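Local structure of protein ACDH-11, isoform b (Caenorhabditis elegans, 4Y9J) at residues B[92-96]-B[97-101]; B[558-561]-B[562-566]; B[375-378]-B[379-383]; B[23-27]-B[28-32]. The protein belongs to the acyl-CoA dehydrogenase family and, as a four-chain assembly, binds flavin-adenine dinucleotide and the undecanethioate ligand UCC. All coordinates share one frame; numbering follows the deposited sequence.

The four contacts are local ones, each within a continuous run of chain, and none touches another. Contact 4 (23-32) and contact 1 (92-101) both belong to the AidB-like N-terminal domain, with nearest atoms about 12 Å apart. Contact 3 belongs to the acyl-CoA dehydrogenase C-terminal domain and contact 2 to the ACDH-11 C-terminal domain-like region. Contacts 1 and 2 lie on opposite sides of the chain's centre, about 44 Å between their centres. Trp-98 of contact 1 has its side chain about 10 Å from UCC and about 11 Å from FAD; the side chain of Leu-379 of contact 3 is about 11 Å from UCC. Contacts 2 and 4 both reach the third subunit.

Contact 1: B[92-96]-B[97-101]; sequences LIVCN and EWHKL
The imidazole of His-99 reaches back toward Val-94, and to Leu-92 O through a water. That water donates a weak bond to Leu-92 O and lies 3.2 Å from His-99 NE2, at the edge of the ring and in its plane. Val-94 then crosses the His-99 side chain at about a right angle; its CG2 branch meets the imidazole, although its modelled closeness to NE2 is doubtful, and also reaches Trp-98, where CD1 is 3.8 Å from Val-94 CG2. Trp-98 CD1 in turn lies over one face of the imidazole, near its rim, while the indole NE1 is engaged by Asp-228.

Next comes Cys-95, the N-cap between strand 88-93, which pairs with strand 78-80, and helix 96-107. With chi1 at 69°, its sulfur sits between the backbone N and the carbonyl carbon, facing the first helical turn. From there SG accepts a weak bond from Trp-98 N at 3.5 Å, and the same N-H gives a second weak bond to Cys-95 O. Glu-97 bends at chi2 (83°) and brings OE1 to 3.5 Å from Cys-95 CB; its side chain also touches Leu-68 and Gln-71 of helix 44-74. Asn-96 packs against Asn-96 of the second subunit, and its carbonyl O accepts the regular helical bond from Lys-100 N at 3.0 Å.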
loop_
_atom_site.group_PDB
_atom_site.type_symbol
_atom_site.label_atom_id
_atom_site.label_comp_id
_atom_site.label_asym_id
_atom_site.label_seq_id
_atom_site.Cartn_x
_atom_site.Cartn_y
_atom_site.Cartn_z
ATOM N N LEU B 92 -2.973 -2.595 -17.749
ATOM C CA LEU B 92 -1.638 -2.484 -17.156
ATOM C C LEU B 92 -1.377 -1.030 -16.885
ATOM O O LEU B 92 -1.516 -0.208 -17.802
ATOM C CB LEU B 92 -0.661 -3.010 -18.178
ATOM C CG LEU B 92 0.778 -3.119 -17.760
ATOM C CD1 LEU B 92 0.937 -4.156 -16.663
ATOM C CD2 LEU B 92 1.623 -3.519 -18.964
ATOM N N ILE B 93 -1.060 -0.692 -15.643
ATOM C CA ILE B 93 -0.796 0.653 -15.226
ATOM C C ILE B 93 0.682 0.807 -14.984
ATOM O O ILE B 93 1.235 0.190 -14.066
ATOM C CB ILE B 93 -1.557 0.996 -13.977
ATOM C CG1 ILE B 93 -3.093 0.920 -14.255
ATOM C CG2 ILE B 93 -1.206 2.420 -13.541
ATOM C CD1 ILE B 93 -3.896 0.720 -12.989
ATOM N N VAL B 94 1.357 1.558 -15.843
ATOM C CA VAL B 94 2.825 1.742 -15.688
ATOM C C VAL B 94 3.109 3.239 -15.582
ATOM O O VAL B 94 2.374 4.060 -16.153
ATOM C CB VAL B 94 3.717 1.073 -16.749
ATOM C CG1 VAL B 94 3.249 -0.311 -17.158
ATOM C CG2 VAL B 94 3.831 1.921 -17.935
ATOM N N CYS B 95 4.139 3.586 -14.860
ATOM C CA CYS B 95 4.429 4.986 -14.597
ATOM C C CYS B 95 4.829 5.720 -15.886
ATOM O O CYS B 95 5.294 5.108 -16.843
ATOM C CB CYS B 95 5.492 5.155 -13.548
ATOM S SG CYS B 95 7.167 4.689 -13.906
ATOM N N ASN B 96 4.652 7.038 -15.859
ATOM C CA ASN B 96 5.015 7.865 -16.976
ATOM C C ASN B 96 6.492 7.756 -17.290
ATOM O O ASN B 96 6.901 7.782 -18.483
ATOM C CB ASN B 96 4.686 9.327 -16.714
ATOM C CG ASN B 96 3.231 9.625 -16.889
ATOM O OD1 ASN B 96 2.445 8.804 -17.433
ATOM N ND2 ASN B 96 2.844 10.843 -16.502
ATOM N N GLU B 97 7.287 7.586 -16.274
ATOM C CA GLU B 97 8.744 7.534 -16.466
ATOM C C GLU B 97 9.256 6.248 -17.274
ATOM O O GLU B 97 10.216 6.372 -18.056
ATOM C CB GLU B 97 9.499 7.670 -15.187
ATOM C CG GLU B 97 9.327 8.990 -14.444
ATOM C CD GLU B 97 8.088 9.075 -13.563
ATOM O OE1 GLU B 97 7.218 8.180 -13.567
ATOM O OE2 GLU B 97 8.030 10.004 -12.799
ATOM N N TRP B 98 8.586 5.102 -17.113
ATOM C CA TRP B 98 8.844 3.924 -17.876
ATOM C C TRP B 98 8.662 4.290 -19.392
ATOM O O TRP B 98 9.539 3.990 -20.223
ATOM C CB TRP B 98 7.889 2.812 -17.505
ATOM C CG TRP B 98 8.032 1.597 -18.277
ATOM C CD1 TRP B 98 7.293 1.244 -19.390
ATOM C CD2 TRP B 98 8.980 0.518 -18.072
ATOM N NE1 TRP B 98 7.672 -0.005 -19.810
ATOM C CE2 TRP B 98 8.741 -0.442 -19.084
ATOM C CE3 TRP B 98 10.027 0.278 -17.152
ATOM C CZ2 TRP B 98 9.486 -1.632 -19.178
ATOM C CZ3 TRP B 98 10.762 -0.936 -17.263
ATOM C CH2 TRP B 98 10.477 -1.854 -18.276
ATOM N N HIS B 99 7.537 4.887 -19.717
ATOM C CA HIS B 99 7.266 5.294 -21.063
ATOM C C HIS B 99 8.326 6.273 -21.579
ATOM O O HIS B 99 8.733 6.188 -22.739
ATOM C CB HIS B 99 5.842 5.862 -21.239
ATOM C CG HIS B 99 4.767 4.860 -20.952
ATOM N ND1 HIS B 99 4.606 3.687 -21.676
ATOM C CD2 HIS B 99 3.797 4.850 -20.002
ATOM C CE1 HIS B 99 3.609 2.986 -21.163
ATOM N NE2 HIS B 99 3.108 3.669 -20.142
ATOM N N LYS B 100 8.697 7.251 -20.767
ATOM C CA LYS B 100 9.685 8.249 -21.129
ATOM C C LYS B 100 11.029 7.617 -21.422
ATOM O O LYS B 100 11.669 7.960 -22.448
ATOM C CB LYS B 100 9.809 9.332 -20.058
ATOM C CG LYS B 100 10.804 10.427 -20.388
ATOM C CD LYS B 100 10.435 11.264 -21.617
ATOM C CE LYS B 100 11.505 12.342 -21.843
ATOM N NZ LYS B 100 11.268 13.261 -22.960
ATOM N N LEU B 101 11.417 6.640 -20.635
ATOM C CA LEU B 101 12.658 5.888 -20.886
ATOM C C LEU B 101 12.656 5.182 -22.254
ATOM O O LEU B 101 13.628 5.230 -22.987
ATOM C CB LEU B 101 12.942 4.921 -19.779
ATOM C CG LEU B 101 13.414 5.570 -18.461
ATOM C CD1 LEU B 101 13.111 4.699 -17.255
ATOM C CD2 LEU B 101 14.867 5.920 -18.500
HETATM O O HOH W 1 0.675 1.779 -19.337
#

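Contact 2: B[558-561]-B[562-566]; sequences AYRY and CCEQP
Tyr-559 and Cys-563, one turn apart, meet at the C-terminal end of helix 552-563, where the chain leaves the last turn. Cys-563 CB lies over one face of the Tyr-559 ring, toward its rim, in a CH-pi contact 4.0 Å from the centroid; its SG approaches the same ring obliquely as a sulfur-aromatic contact, and Ser-491 of helix 486-512 packs against both residues.

Equally snug is the contact of Gln-565, past the helix, with Tyr-561 of its last turn. Gln-565 places NE2 3.4 Å above the plane of the Tyr-561 ring, over its centre, the amide standing nearly upright on the ring with 81° between the planes. Its chi1 of 52° and extended chain bring the amide back against one face of the tyrosine ring, and Lys-360 binds its OE1.

The looser, polar side is that of Glu-564, facing the third subunit, with one water in it. Its chain runs alongside Arg-560, both pointing the same way, with OE1 3.3 Å from Arg-560 CG, yet no guanidinium N-H points at the carboxylate. The charges are met by others: Arg-560 by Glu-556 and by Asp-583 of the third subunit, Glu-564 by Arg-579 of that subunit. The water donates to Glu-564 OE2 and lies 2.9 Å from Tyr-559 OH, linking the two side chains. On the packed side, Gln-565 NE2 donates to Tyr-561 O at 3.1 Å, in the carbonyl plane and on a lone pair.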
loop_
_atom_site.group_PDB
_atom_site.type_symbol
_atom_site.label_atom_id
_atom_site.label_comp_id
_atom_site.label_asym_id
_atom_site.label_seq_id
_atom_site.Cartn_x
_atom_site.Cartn_y
_atom_site.Cartn_z
ATOM N N ALA B 558 46.571 -6.367 -15.908
ATOM C CA ALA B 558 46.788 -7.587 -16.672
ATOM C C ALA B 558 47.581 -8.580 -15.856
ATOM O O ALA B 558 47.286 -9.792 -15.907
ATOM C CB ALA B 558 47.458 -7.320 -17.988
ATOM N N TYR B 559 48.609 -8.085 -15.151
ATOM C CA TYR B 559 49.406 -8.929 -14.313
ATOM C C TYR B 559 48.584 -9.585 -13.194
ATOM O O TYR B 559 48.650 -10.809 -12.994
ATOM C CB TYR B 559 50.618 -8.157 -13.742
ATOM C CG TYR B 559 51.301 -8.942 -12.695
ATOM C CD1 TYR B 559 52.193 -9.919 -13.041
ATOM C CD2 TYR B 559 50.961 -8.811 -11.347
ATOM C CE1 TYR B 559 52.812 -10.693 -12.117
ATOM C CE2 TYR B 559 51.593 -9.606 -10.396
ATOM C CZ TYR B 559 52.532 -10.543 -10.809
ATOM O OH TYR B 559 53.206 -11.386 -9.929
ATOM N N ARG B 560 47.808 -8.779 -12.480
ATOM C CA ARG B 560 46.965 -9.315 -11.371
ATOM C C ARG B 560 45.901 -10.283 -11.849
ATOM O O ARG B 560 45.670 -11.335 -11.244
ATOM C CB ARG B 560 46.355 -8.183 -10.581
ATOM C CG ARG B 560 47.409 -7.318 -9.924
ATOM C CD ARG B 560 46.748 -6.310 -9.040
ATOM N NE ARG B 560 47.671 -5.344 -8.456
ATOM C CZ ARG B 560 47.341 -4.477 -7.503
ATOM N NH1 ARG B 560 46.154 -4.517 -6.987
ATOM N NH2 ARG B 560 48.218 -3.606 -7.027
ATOM N N TYR B 561 45.300 -9.981 -12.986
ATOM C CA TYR B 561 44.253 -10.853 -13.507
ATOM C C TYR B 561 44.893 -12.192 -13.880
ATOM O O TYR B 561 44.317 -13.238 -13.623
ATOM C CB TYR B 561 43.574 -10.221 -14.753
ATOM C CG TYR B 561 42.340 -10.964 -15.186
ATOM C CD1 TYR B 561 42.435 -12.111 -15.958
ATOM C CD2 TYR B 561 41.070 -10.512 -14.821
ATOM C CE1 TYR B 561 41.291 -12.814 -16.320
ATOM C CE2 TYR B 561 39.928 -11.216 -15.166
ATOM C CZ TYR B 561 40.065 -12.359 -15.943
ATOM O OH TYR B 561 38.956 -13.059 -16.269
ATOM N N CYS B 562 46.058 -12.151 -14.501
ATOM C CA CYS B 562 46.614 -13.362 -15.056
ATOM C C CYS B 562 47.424 -14.185 -14.047
ATOM O O CYS B 562 47.502 -15.407 -14.154
ATOM C CB CYS B 562 47.506 -13.043 -16.244
ATOM S SG CYS B 562 46.582 -12.504 -17.685
ATOM N N CYS B 563 48.116 -13.522 -13.138
ATOM C CA CYS B 563 49.072 -14.215 -12.323
ATOM C C CYS B 563 48.602 -14.401 -10.906
ATOM O O CYS B 563 49.248 -15.102 -10.193
ATOM C CB CYS B 563 50.376 -13.449 -12.288
ATOM S SG CYS B 563 51.111 -13.412 -13.957
ATOM N N GLU B 564 47.587 -13.671 -10.480
ATOM C CA GLU B 564 47.164 -13.672 -9.032
ATOM C C GLU B 564 45.875 -14.380 -8.743
ATOM O O GLU B 564 45.440 -14.433 -7.587
ATOM C CB GLU B 564 47.078 -12.253 -8.458
ATOM C CG GLU B 564 48.453 -11.602 -8.342
ATOM C CD GLU B 564 48.464 -10.215 -7.723
ATOM O OE1 GLU B 564 47.416 -9.619 -7.537
ATOM O OE2 GLU B 564 49.570 -9.696 -7.437
ATOM N N GLN B 565 45.282 -14.974 -9.760
ATOM C CA GLN B 565 44.185 -15.903 -9.558
ATOM C C GLN B 565 44.416 -17.065 -10.503
ATOM O O GLN B 565 45.065 -16.938 -11.551
ATOM C CB GLN B 565 42.854 -15.243 -9.822
ATOM C CG GLN B 565 42.818 -14.556 -11.163
ATOM C CD GLN B 565 41.491 -13.922 -11.438
ATOM O OE1 GLN B 565 40.568 -13.910 -10.547
ATOM N NE2 GLN B 565 41.362 -13.357 -12.637
ATOM N N PRO B 566 43.911 -18.217 -10.160
ATOM C CA PRO B 566 44.072 -19.275 -11.111
ATOM C C PRO B 566 43.266 -18.987 -12.395
ATOM O O PRO B 566 42.136 -18.572 -12.354
ATOM C CB PRO B 566 43.561 -20.507 -10.342
ATOM C CG PRO B 566 42.647 -19.968 -9.311
ATOM C CD PRO B 566 43.289 -18.676 -8.901
HETATM O O HOH W 2 52.173 -10.931 -7.264
#

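Contact 3: B[375-378]-B[379-383]; sequences AARL and LGLSE
Arg-377 and Leu-381, one turn apart near the end of helix 352-383, form the one side-chain meeting between 375-378 and 379-383. The arginine leaves the helix with CG anti to the backbone N (chi1 -173°), runs straight through the next bond, then bends at chi3 (73°). That bend swings the guanidinium round beside the leucine, and Arg-377 NH1 comes to 3.5 Å from Leu-381 CD1, which approaches the guanidinium obliquely. Leu-381 takes the other common choice, its CG beside the backbone N (chi1 -71°), which tips the branch back toward the preceding turn: CG lies 3.5 Å from Arg-377 O.

The remaining side chains divide between helices 121-135 and 389-419. Leu-379 keeps its CB against the backbone, 3.4 Å from Ala-375 O, while its branches lead off toward Arg-125 of helix 121-135. Leu-378 goes to Glu-391 of helix 389-419, and Ser-382 to Leu-395 of that helix; Ser-382 CB rests 3.4 Å from Leu-378 O. Gly-380 has only its backbone here, its N donating to Ala-376 O at 3.0 Å, one of four regular i to i+4 bonds across the join. The straightest runs from Leu-381 N to Arg-377 O.

This helix belongs to the helical C-terminal domain of the acyl-CoA dehydrogenase fold. Arg-377 NE makes a salt bridge to Glu-374, the Leu-381 contact is purely van der Waals, and NH2 lies close to the like-charged Arg-473. The guanidinium charge is therefore probably balanced mainly by Glu-374, with a long, weak ion pair to Glu-391.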
loop_
_atom_site.group_PDB
_atom_site.type_symbol
_atom_site.label_atom_id
_atom_site.label_comp_id
_atom_site.label_asym_id
_atom_site.label_seq_id
_atom_site.Cartn_x
_atom_site.Cartn_y
_atom_site.Cartn_z
ATOM N N ALA B 375 33.348 -9.508 -27.737
ATOM C CA ALA B 375 32.046 -10.016 -28.280
ATOM C C ALA B 375 31.350 -9.007 -29.261
ATOM O O ALA B 375 30.854 -9.402 -30.294
ATOM C CB ALA B 375 31.136 -10.427 -27.136
ATOM N N ALA B 376 31.318 -7.725 -28.914
ATOM C CA ALA B 376 30.752 -6.663 -29.745
ATOM C C ALA B 376 31.493 -6.562 -31.078
ATOM O O ALA B 376 30.868 -6.459 -32.121
ATOM C CB ALA B 376 30.850 -5.327 -29.031
ATOM N N ARG B 377 32.818 -6.572 -31.001
ATOM C CA ARG B 377 33.708 -6.621 -32.208
ATOM C C ARG B 377 33.373 -7.788 -33.087
ATOM O O ARG B 377 33.156 -7.615 -34.299
ATOM C CB ARG B 377 35.171 -6.705 -31.798
ATOM C CG ARG B 377 36.160 -6.591 -32.911
ATOM C CD ARG B 377 37.605 -6.786 -32.454
ATOM N NE ARG B 377 37.907 -8.185 -32.133
ATOM C CZ ARG B 377 38.331 -9.082 -32.988
ATOM N NH1 ARG B 377 38.526 -8.742 -34.256
ATOM N NH2 ARG B 377 38.545 -10.318 -32.603
ATOM N N LEU B 378 33.335 -8.976 -32.507
ATOM C CA LEU B 378 33.067 -10.226 -33.250
ATOM C C LEU B 378 31.644 -10.258 -33.825
ATOM O O LEU B 378 31.430 -10.790 -34.922
ATOM C CB LEU B 378 33.251 -11.478 -32.370
ATOM C CG LEU B 378 34.698 -11.749 -31.932
ATOM C CD1 LEU B 378 34.686 -12.747 -30.772
ATOM C CD2 LEU B 378 35.524 -12.229 -33.083
ATOM N N LEU B 379 30.703 -9.625 -33.138
ATOM C CA LEU B 379 29.319 -9.587 -33.630
ATOM C C LEU B 379 29.260 -8.715 -34.859
ATOM O O LEU B 379 28.649 -9.053 -35.880
ATOM C CB LEU B 379 28.366 -9.065 -32.556
ATOM C CG LEU B 379 26.886 -8.919 -32.948
ATOM C CD1 LEU B 379 26.300 -10.258 -33.353
ATOM C CD2 LEU B 379 26.079 -8.291 -31.818
ATOM N N GLY B 380 29.876 -7.548 -34.750
ATOM C CA GLY B 380 29.934 -6.619 -35.869
ATOM C C GLY B 380 30.585 -7.206 -37.107
ATOM O O GLY B 380 30.030 -7.098 -38.239
ATOM N N LEU B 381 31.759 -7.835 -36.934
ATOM C CA LEU B 381 32.439 -8.514 -38.050
ATOM C C LEU B 381 31.552 -9.577 -38.698
ATOM O O LEU B 381 31.453 -9.645 -39.933
ATOM C CB LEU B 381 33.738 -9.116 -37.591
ATOM C CG LEU B 381 34.889 -8.180 -37.250
ATOM C CD1 LEU B 381 36.005 -9.029 -36.662
ATOM C CD2 LEU B 381 35.397 -7.456 -38.471
ATOM N N SER B 382 30.786 -10.305 -37.906
ATOM C CA SER B 382 29.920 -11.321 -38.468
ATOM C C SER B 382 28.754 -10.747 -39.298
ATOM O O SER B 382 28.433 -11.214 -40.410
ATOM C CB SER B 382 29.336 -12.103 -37.323
ATOM O OG SER B 382 28.528 -13.096 -37.873
ATOM N N GLU B 383 28.177 -9.679 -38.793
ATOM C CA GLU B 383 27.160 -8.942 -39.529
ATOM C C GLU B 383 27.677 -8.213 -40.774
ATOM O O GLU B 383 26.911 -7.933 -41.681
ATOM C CB GLU B 383 26.435 -7.967 -38.567
ATOM C CG GLU B 383 25.757 -8.756 -37.461
ATOM C CD GLU B 383 25.058 -7.918 -36.413
ATOM O OE1 GLU B 383 25.418 -6.736 -36.232
ATOM O OE2 GLU B 383 24.197 -8.496 -35.729
#

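Contact 4: B[23-27]-B[28-32]; sequences TLHNP and YKDDP
Asn-26 turns its side chain onto the backbone of Tyr-28 and Lys-29, and hydrogen bonds dominate the contact. Asn-26 OD1 accepts from Tyr-28 N at 2.9 Å, in the carbonyl plane, which defines an Asx turn. A second, straighter bond comes from Lys-29 N (3.1 Å, 170°), whose donor stands above that plane. Asn-26 O also takes Asp-30 N at 2.9 Å, and together these bonds make an Asx motif that starts one turn of helix-like backbone at 28-30. A chi1 of -180° carries CG away from the backbone N and aims OD1 at these amides, while ND2 is tied down by Asp-59 and Ser-55 O on helix 44-74.

The packing is looser. The extended Lys-29 chain slants across the asparagine amide, its CD 3.9 Å from Asn-26 ND2. His-25 CB lies 3.8 Å from Asp-30 CG, with the imidazole and carboxylate planes 40° apart; the ring bonds Asp-336 through NE2 and meets Phe-591 of the third subunit nearly at a right angle.

One water joins the two segments, donating to Pro-27 O at 2.7 Å and to Asp-31 OD2.

Both aspartates are anchored: Asp-30 by Arg-335 and by Thr-592 of the third subunit, Asp-31 by Arg-328 and by the amides of Ile-33 and Leu-34 as helix 34-41 begins. Two buried carboxylates so paired with arginines of helix 304-338 probably stay ionised, tying this loop to that helix.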
loop_
_atom_site.group_PDB
_atom_site.type_symbol
_atom_site.label_atom_id
_atom_site.label_comp_id
_atom_site.label_asym_id
_atom_site.label_seq_id
_atom_site.Cartn_x
_atom_site.Cartn_y
_atom_site.Cartn_z
ATOM N N THR B 23 28.092 10.613 -5.394
ATOM C CA THR B 23 27.751 11.343 -6.609
ATOM C C THR B 23 27.987 10.466 -7.844
ATOM O O THR B 23 29.052 9.865 -7.959
ATOM C CB THR B 23 28.646 12.579 -6.760
ATOM O OG1 THR B 23 28.494 13.417 -5.622
ATOM C CG2 THR B 23 28.325 13.416 -8.048
ATOM N N LEU B 24 27.010 10.452 -8.759
ATOM C CA LEU B 24 27.123 9.783 -10.037
ATOM C C LEU B 24 27.699 10.759 -11.013
ATOM O O LEU B 24 27.101 11.862 -11.369
ATOM C CB LEU B 24 25.777 9.276 -10.547
ATOM C CG LEU B 24 25.818 8.609 -11.910
ATOM C CD1 LEU B 24 26.666 7.371 -11.810
ATOM C CD2 LEU B 24 24.426 8.306 -12.461
ATOM N N HIS B 25 28.875 10.404 -11.468
ATOM C CA HIS B 25 29.540 11.248 -12.449
ATOM C C HIS B 25 29.217 10.751 -13.856
ATOM O O HIS B 25 28.793 9.628 -14.012
ATOM C CB HIS B 25 31.049 11.197 -12.221
ATOM C CG HIS B 25 31.470 11.600 -10.841
ATOM N ND1 HIS B 25 31.441 12.913 -10.410
ATOM C CD2 HIS B 25 31.987 10.879 -9.819
ATOM C CE1 HIS B 25 31.897 12.967 -9.164
ATOM N NE2 HIS B 25 32.220 11.749 -8.785
ATOM N N ASN B 26 29.423 11.609 -14.872
ATOM C CA ASN B 26 29.228 11.231 -16.289
ATOM C C ASN B 26 29.894 9.882 -16.509
ATOM O O ASN B 26 31.127 9.808 -16.375
ATOM C CB ASN B 26 29.878 12.288 -17.193
ATOM C CG ASN B 26 29.713 11.975 -18.690
ATOM O OD1 ASN B 26 29.992 10.871 -19.131
ATOM N ND2 ASN B 26 29.281 12.943 -19.444
ATOM N N PRO B 27 29.117 8.813 -16.822
ATOM C CA PRO B 27 29.693 7.490 -16.847
ATOM C C PRO B 27 30.610 7.191 -18.043
ATOM O O PRO B 27 31.304 6.200 -18.022
ATOM C CB PRO B 27 28.481 6.584 -16.811
ATOM C CG PRO B 27 27.410 7.366 -17.444
ATOM C CD PRO B 27 27.652 8.718 -16.929
ATOM N N TYR B 28 30.595 8.009 -19.074
ATOM C CA TYR B 28 31.501 7.837 -20.164
ATOM C C TYR B 28 32.829 8.430 -19.699
ATOM O O TYR B 28 33.833 7.761 -19.721
ATOM C CB TYR B 28 31.020 8.552 -21.427
ATOM C CG TYR B 28 31.971 8.257 -22.551
ATOM C CD1 TYR B 28 31.993 7.021 -23.146
ATOM C CD2 TYR B 28 32.957 9.156 -22.904
ATOM C CE1 TYR B 28 32.923 6.713 -24.132
ATOM C CE2 TYR B 28 33.898 8.840 -23.868
ATOM C CZ TYR B 28 33.870 7.608 -24.482
ATOM O OH TYR B 28 34.815 7.315 -25.466
ATOM N N LYS B 29 32.829 9.665 -19.232
ATOM C CA LYS B 29 34.060 10.340 -18.820
ATOM C C LYS B 29 34.736 9.689 -17.618
ATOM O O LYS B 29 35.922 9.680 -17.517
ATOM C CB LYS B 29 33.774 11.777 -18.457
ATOM C CG LYS B 29 33.441 12.632 -19.672
ATOM C CD LYS B 29 33.004 14.035 -19.278
ATOM C CE LYS B 29 32.584 14.791 -20.502
ATOM N NZ LYS B 29 32.179 16.168 -20.153
ATOM N N ASP B 30 33.928 9.166 -16.702
ATOM C CA ASP B 30 34.394 8.685 -15.432
ATOM C C ASP B 30 34.828 7.256 -15.550
ATOM O O ASP B 30 35.479 6.759 -14.594
ATOM C CB ASP B 30 33.259 8.815 -14.395
ATOM C CG ASP B 30 33.744 8.646 -12.919
ATOM O OD1 ASP B 30 34.511 9.525 -12.407
ATOM O OD2 ASP B 30 33.324 7.651 -12.294
ATOM N N ASP B 31 34.473 6.562 -16.645
ATOM C CA ASP B 31 34.801 5.127 -16.729
ATOM C C ASP B 31 36.340 4.969 -16.854
ATOM O O ASP B 31 36.947 5.628 -17.700
ATOM C CB ASP B 31 34.111 4.404 -17.896
ATOM C CG ASP B 31 34.180 2.859 -17.785
ATOM O OD1 ASP B 31 35.161 2.238 -18.264
ATOM O OD2 ASP B 31 33.215 2.247 -17.261
ATOM N N PRO B 32 36.931 4.065 -16.046
ATOM C CA PRO B 32 38.353 3.738 -16.114
ATOM C C PRO B 32 38.868 3.312 -17.469
ATOM O O PRO B 32 39.948 3.725 -17.836
ATOM C CB PRO B 32 38.461 2.583 -15.132
ATOM C CG PRO B 32 37.468 2.913 -14.075
ATOM C CD PRO B 32 36.309 3.447 -14.860
HETATM O O HOH W 3 30.810 3.813 -16.795
#